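Rhamnogalacturonan endolyase YesW (PDB 2ZUX) cleaves the type-I rhamnogalacturonan backbone of plant cell-wall pectin by endo-acting, calcium- or manganese-dependent elimination, releasing oligosaccharides with an unsaturated galacturonyl non-reducing end. Local coordinates at residues A117-V122 with L549-Q554; Y128-K133 with P501-D506. All coordinates share one frame; numbering follows the deposited sequence.

Contact 1. Residues A117-V122 with L549-Q554; sequences ASVGDV and LGIAWQ. With CA (calcium ion), chain H.
Val119 lays its CG2 methyl against CG2 of Ile551, 3.8 Å between the two carbons, and this methyl pair is the direct apolar touch between strand 117-120 and helix 549-553. The branched side chains meet at a slant. Ile551 reaches the strand with its short branch because CG2 lies anti to the backbone N (CG1 at chi1 -59°), while the CG1-CD1 arm runs away from it toward Ala505. The helix passes the strand at 7.8 Å between the segment axes, a spacing that water bridges on the Ser118 side. There Ser118 OG stands 4.0 Å from Ile551 O, too far for a direct bond. Instead, Ser118 OG donates to a water 2.8 Å away, and the same water donates to Ala552 O at 2.7 Å. A second water lies between Ala117 O and Ile551 O, within hydrogen-bonding distance of both. The waters thus reach the carbonyls of two consecutive helix residues. Beyond the strand the chain turns to Asp121, whose OD1 binds a calcium ion at 2.4 Å; Asp123, Asp125, Gln127 and Glu129 complete the protein ligands. The contact sets a short helix, partly through buried water, against strand 109-120 of an antiparallel propeller sheet, near the centre of the chain and directly before a calcium-binding loop that follows the Asp-x-Asp-x-Asp pattern of EF-hand-like sites.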
loop_
_atom_site.group_PDB
_atom_site.type_symbol
_atom_site.label_atom_id
_atom_site.label_comp_id
_atom_site.label_asym_id
_atom_site.label_seq_id
_atom_site.Cartn_x
_atom_site.Cartn_y
_atom_site.Cartn_z
ATOM N N ALA A 117 -2.042 -1.755 7.941
ATOM C CA ALA A 117 -0.648 -2.129 8.123
ATOM C C ALA A 117 0.222 -1.704 6.949
ATOM O O ALA A 117 -0.266 -1.324 5.877
ATOM C CB ALA A 117 -0.500 -3.640 8.385
ATOM N N SER A 118 1.527 -1.781 7.182
ATOM C CA SER A 118 2.519 -1.710 6.128
ATOM C C SER A 118 3.557 -2.785 6.403
ATOM O O SER A 118 3.442 -3.523 7.395
ATOM C CB SER A 118 3.163 -0.327 6.093
ATOM O OG SER A 118 4.020 -0.202 4.978
ATOM N N VAL A 119 4.539 -2.905 5.514
ATOM C CA VAL A 119 5.657 -3.824 5.735
ATOM C C VAL A 119 6.996 -3.147 5.515
ATOM O O VAL A 119 7.127 -2.212 4.718
ATOM C CB VAL A 119 5.594 -5.083 4.838
ATOM C CG1 VAL A 119 4.537 -6.062 5.336
ATOM C CG2 VAL A 119 5.383 -4.700 3.385
ATOM N N GLY A 120 7.994 -3.644 6.234
ATOM C CA GLY A 120 9.386 -3.281 6.014
ATOM C C GLY A 120 10.219 -4.357 6.661
ATOM O O GLY A 120 9.742 -5.055 7.557
ATOM N N ASP A 121 11.438 -4.524 6.170
ATOM C CA ASP A 121 12.380 -5.453 6.761
ATOM C C ASP A 121 13.239 -4.641 7.721
ATOM O O ASP A 121 14.165 -3.952 7.298
ATOM C CB ASP A 121 13.221 -6.109 5.672
ATOM C CG ASP A 121 14.229 -7.090 6.217
ATOM O OD1 ASP A 121 14.101 -7.520 7.382
ATOM O OD2 ASP A 121 15.149 -7.444 5.452
ATOM N N VAL A 122 12.889 -4.684 9.003
ATOM C CA VAL A 122 13.526 -3.806 9.982
ATOM C C VAL A 122 14.892 -4.299 10.458
ATOM O O VAL A 122 15.673 -3.514 11.010
ATOM C CB VAL A 122 12.620 -3.506 11.193
ATOM C CG1 VAL A 122 11.269 -2.953 10.723
ATOM C CG2 VAL A 122 12.448 -4.741 12.077
ATOM N N LEU A 549 6.127 0.838 -4.142
ATOM C CA LEU A 549 5.709 2.136 -3.626
ATOM C C LEU A 549 4.228 2.142 -3.260
ATOM O O LEU A 549 3.846 2.791 -2.291
ATOM C CB LEU A 549 6.051 3.266 -4.606
ATOM C CG LEU A 549 7.549 3.367 -4.930
ATOM C CD1 LEU A 549 7.787 4.508 -5.907
ATOM C CD2 LEU A 549 8.391 3.551 -3.679
ATOM N N GLY A 550 3.413 1.416 -4.024
ATOM C CA GLY A 550 1.997 1.229 -3.688
ATOM C C GLY A 550 1.778 0.555 -2.342
ATOM O O GLY A 550 0.863 0.925 -1.592
ATOM N N ILE A 551 2.635 -0.403 -2.007
ATOM C CA ILE A 551 2.522 -1.051 -0.702
ATOM C C ILE A 551 2.846 -0.034 0.394
ATOM O O ILE A 551 2.159 0.019 1.416
ATOM C CB ILE A 551 3.398 -2.317 -0.603
ATOM C CG1 ILE A 551 2.986 -3.333 -1.680
ATOM C CG2 ILE A 551 3.309 -2.916 0.799
ATOM C CD1 ILE A 551 1.485 -3.619 -1.776
ATOM N N ALA A 552 3.845 0.816 0.163
ATOM C CA ALA A 552 4.165 1.843 1.148
ATOM C C ALA A 552 3.005 2.813 1.392
ATOM O O ALA A 552 2.787 3.205 2.532
ATOM C CB ALA A 552 5.439 2.597 0.766
ATOM N N TRP A 553 2.263 3.196 0.345
ATOM C CA TRP A 553 1.135 4.109 0.557
ATOM C C TRP A 553 -0.217 3.425 0.745
ATOM O O TRP A 553 -1.226 4.113 0.901
ATOM C CB TRP A 553 1.043 5.256 -0.481
ATOM C CG TRP A 553 0.999 4.893 -1.950
ATOM C CD1 TRP A 553 1.932 5.258 -2.881
ATOM C CD2 TRP A 553 -0.036 4.190 -2.680
ATOM N NE1 TRP A 553 1.564 4.817 -4.118
ATOM C CE2 TRP A 553 0.376 4.139 -4.028
ATOM C CE3 TRP A 553 -1.246 3.563 -2.320
ATOM C CZ2 TRP A 553 -0.379 3.513 -5.026
ATOM C CZ3 TRP A 553 -1.989 2.923 -3.315
ATOM C CH2 TRP A 553 -1.542 2.905 -4.649
ATOM N N GLN A 554 -0.252 2.091 0.770
ATOM C CA GLN A 554 -1.550 1.419 0.870
ATOM C C GLN A 554 -2.367 1.892 2.075
ATOM O O GLN A 554 -3.586 2.091 1.971
ATOM C CB GLN A 554 -1.421 -0.103 0.890
ATOM C CG GLN A 554 -2.775 -0.786 0.715
ATOM C CD GLN A 554 -2.638 -2.277 0.538
ATOM O OE1 GLN A 554 -3.164 -3.065 1.333
ATOM N NE2 GLN A 554 -1.912 -2.685 -0.500
HETATM CA CA CA H . 13.017 -9.071 8.846
HETATM O O HOH W 1 0.753 0.615 3.864
HETATM O O HOH W 2 4.180 2.542 4.718
HETATM O O HOH W 3 12.677 -11.258 9.734
#

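Contact 2. Residues Y128-K133 with P501-D506; sequences YELILK and PTLQAD. With CA (calcium ion), chain H; CA (calcium ion), chain E.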
loop_
_atom_site.group_PDB
_atom_site.type_symbol
_atom_site.label_atom_id
_atom_site.label_comp_id
_atom_site.label_asym_id
_atom_site.label_seq_id
_atom_site.Cartn_x
_atom_site.Cartn_y
_atom_site.Cartn_z
ATOM N N TYR A 128 9.900 -9.713 5.596
ATOM C CA TYR A 128 9.175 -8.542 6.073
ATOM C C TYR A 128 8.636 -8.688 7.485
ATOM O O TYR A 128 8.173 -9.761 7.879
ATOM C CB TYR A 128 8.009 -8.216 5.143
ATOM C CG TYR A 128 8.438 -7.702 3.794
ATOM C CD1 TYR A 128 9.107 -6.486 3.675
ATOM C CD2 TYR A 128 8.167 -8.424 2.639
ATOM C CE1 TYR A 128 9.509 -6.008 2.449
ATOM C CE2 TYR A 128 8.560 -7.953 1.403
ATOM C CZ TYR A 128 9.235 -6.751 1.309
ATOM O OH TYR A 128 9.629 -6.276 0.079
ATOM N N GLU A 129 8.694 -7.579 8.219
ATOM C CA GLU A 129 7.941 -7.374 9.443
ATOM C C GLU A 129 6.654 -6.627 9.092
ATOM O O GLU A 129 6.589 -5.915 8.083
ATOM C CB GLU A 129 8.746 -6.537 10.440
ATOM C CG GLU A 129 9.811 -7.292 11.229
ATOM C CD GLU A 129 10.917 -7.866 10.365
ATOM O OE1 GLU A 129 11.634 -7.099 9.681
ATOM O OE2 GLU A 129 11.093 -9.105 10.387
ATOM N N LEU A 130 5.637 -6.794 9.929
ATOM C CA LEU A 130 4.387 -6.056 9.808
ATOM C C LEU A 130 4.383 -4.869 10.759
ATOM O O LEU A 130 4.664 -5.023 11.949
ATOM C CB LEU A 130 3.212 -6.977 10.122
ATOM C CG LEU A 130 2.834 -7.919 8.980
ATOM C CD1 LEU A 130 2.094 -9.147 9.500
ATOM C CD2 LEU A 130 2.027 -7.182 7.905
ATOM N N ILE A 131 4.075 -3.690 10.220
ATOM C CA ILE A 131 3.912 -2.481 11.018
ATOM C C ILE A 131 2.412 -2.201 11.044
ATOM O O ILE A 131 1.813 -1.921 9.995
ATOM C CB ILE A 131 4.701 -1.281 10.420
ATOM C CG1 ILE A 131 6.183 -1.636 10.187
ATOM C CG2 ILE A 131 4.557 -0.029 11.295
ATOM C CD1 ILE A 131 6.956 -2.080 11.424
ATOM N N LEU A 132 1.809 -2.298 12.228
ATOM C CA LEU A 132 0.364 -2.258 12.380
ATOM C C LEU A 132 -0.135 -1.039 13.129
ATOM O O LEU A 132 0.380 -0.707 14.201
ATOM C CB LEU A 132 -0.094 -3.508 13.133
ATOM C CG LEU A 132 -1.588 -3.634 13.455
ATOM C CD1 LEU A 132 -2.383 -3.856 12.179
ATOM C CD2 LEU A 132 -1.818 -4.766 14.443
ATOM N N LYS A 133 -1.151 -0.390 12.564
ATOM C CA LYS A 133 -1.833 0.706 13.241
ATOM C C LYS A 133 -3.059 0.155 13.952
ATOM O O LYS A 133 -3.865 -0.559 13.349
ATOM C CB LYS A 133 -2.230 1.793 12.234
ATOM C CG LYS A 133 -2.930 3.015 12.851
ATOM C CD LYS A 133 -3.330 4.046 11.785
ATOM C CE LYS A 133 -4.528 3.563 10.988
ATOM N NZ LYS A 133 -4.872 4.474 9.846
ATOM N N PRO A 501 -8.605 -4.733 3.655
ATOM C CA PRO A 501 -7.804 -5.662 4.429
ATOM C C PRO A 501 -6.750 -4.887 5.215
ATOM O O PRO A 501 -6.386 -3.769 4.828
ATOM C CB PRO A 501 -7.137 -6.516 3.350
ATOM C CG PRO A 501 -6.987 -5.585 2.193
ATOM C CD PRO A 501 -8.251 -4.755 2.221
ATOM N N THR A 502 -6.249 -5.468 6.293
ATOM C CA THR A 502 -5.119 -4.871 6.985
ATOM C C THR A 502 -3.967 -4.617 6.003
ATOM O O THR A 502 -3.347 -3.554 6.053
ATOM C CB THR A 502 -4.740 -5.706 8.237
ATOM O OG1 THR A 502 -5.622 -5.327 9.305
ATOM C CG2 THR A 502 -3.323 -5.466 8.700
ATOM N N LEU A 503 -3.721 -5.548 5.080
ATOM C CA LEU A 503 -2.745 -5.317 4.017
ATOM C C LEU A 503 -2.951 -6.323 2.911
ATOM O O LEU A 503 -3.269 -7.479 3.186
ATOM C CB LEU A 503 -1.304 -5.426 4.540
ATOM C CG LEU A 503 -0.167 -5.066 3.569
ATOM C CD1 LEU A 503 -0.228 -3.607 3.126
ATOM C CD2 LEU A 503 1.181 -5.405 4.182
ATOM N N GLN A 504 -2.792 -5.881 1.667
ATOM C CA GLN A 504 -2.662 -6.788 0.529
ATOM C C GLN A 504 -1.307 -6.530 -0.114
ATOM O O GLN A 504 -1.002 -5.392 -0.472
ATOM C CB GLN A 504 -3.763 -6.551 -0.495
ATOM C CG GLN A 504 -3.635 -7.401 -1.752
ATOM C CD GLN A 504 -4.653 -6.999 -2.794
ATOM O OE1 GLN A 504 -5.870 -7.100 -2.562
ATOM N NE2 GLN A 504 -4.170 -6.506 -3.935
ATOM N N ALA A 505 -0.478 -7.567 -0.247
ATOM C CA ALA A 505 0.856 -7.406 -0.829
ATOM C C ALA A 505 1.435 -8.763 -1.142
ATOM O O ALA A 505 1.191 -9.733 -0.412
ATOM C CB ALA A 505 1.784 -6.681 0.140
ATOM N N ASP A 506 2.238 -8.829 -2.199
ATOM C CA ASP A 506 3.073 -10.016 -2.415
ATOM C C ASP A 506 4.224 -9.998 -1.416
ATOM O O ASP A 506 5.297 -9.447 -1.694
ATOM C CB ASP A 506 3.617 -10.063 -3.839
ATOM C CG ASP A 506 4.581 -11.211 -4.052
ATOM O OD1 ASP A 506 4.530 -12.198 -3.278
ATOM O OD2 ASP A 506 5.383 -11.124 -4.993
HETATM CA CA CA H . 13.017 -9.071 8.846
HETATM CA CA CA E . 3.100 -14.102 -2.967
HETATM O O HOH W 4 2.314 -16.294 -3.703
HETATM O O HOH W 3 12.677 -11.258 9.734
#
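Leu132 and Thr502 make the closest apolar touch, CD1 of the leucine lying 3.9 Å from CG2 of the threonine, with the two side chains crossing at about a right angle. Leu132 has CG anti to its backbone N (chi1 177°), and the bend at the next bond brings CD1 nearer to the threonine. Two residues back along 128-133 and one on along 501-506, Leu130 CD2 approaches Leu503 CD2 to 4.2 Å, again methyl to methyl. Val119 touches both of these leucines, so three aliphatic side chains meet here. The backbones stay well apart, with CA atoms of Leu132 and Thr502 separated by 8.1 Å, and the strands are joined by side chains from two different sheets.

The polar bonds run to other partners. Thr502 turns its methyl to Leu132 while its OG1 is hydrogen-bonded to Asn115 O, on the strand beside 129-133, and its backbone is hydrogen-bonded to Ala117 of the same strand. Thr502 and Leu503 both face Val516, forming a classic beta bulge against strand 514-519.

Both metal ligands lie past the Leu130-Leu503 pair, away from Leu132 and Thr502. Glu129 grips one calcium ion with both carboxylate oxygens, OE1 and OE2 each at 2.5 Å. Asp506 binds a different calcium ion through OD1 at 2.4 Å, together with the backbone carbonyls of Leu508, Asp510 and Arg512 and the carboxylate of Glu514.

This chemistry implies that the two segments themselves meet through methyl contacts while Thr502 adds polar bonds to strand 109-120, and each calcium ion probably orders the loop beside its own strand.

Both contacts are buried near the middle of the chain, their centres 7 Å apart, and neither lies at the surface. They share a sheet: strand 109-120 of contact 1 and strand 129-136 of contact 2 are antiparallel neighbours, linked by a backbone hydrogen bond, Gly120 O to Glu129 N (2.8 Å), and Asp121 and Glu129 bind the same calcium ion. Glu129 OE1 also accepts from Val122 N, tying metal ligand to backbone. Strand 503-505 of contact 2 also packs against contact 1: Leu503 touches Val119, and Ile551 touches Ala505. Their chemistry differs: contact 1 joins helix to strand with water-mediated bonds beside one methyl pair, whereas contact 2 joins strands of two sheets through aliphatic side chains.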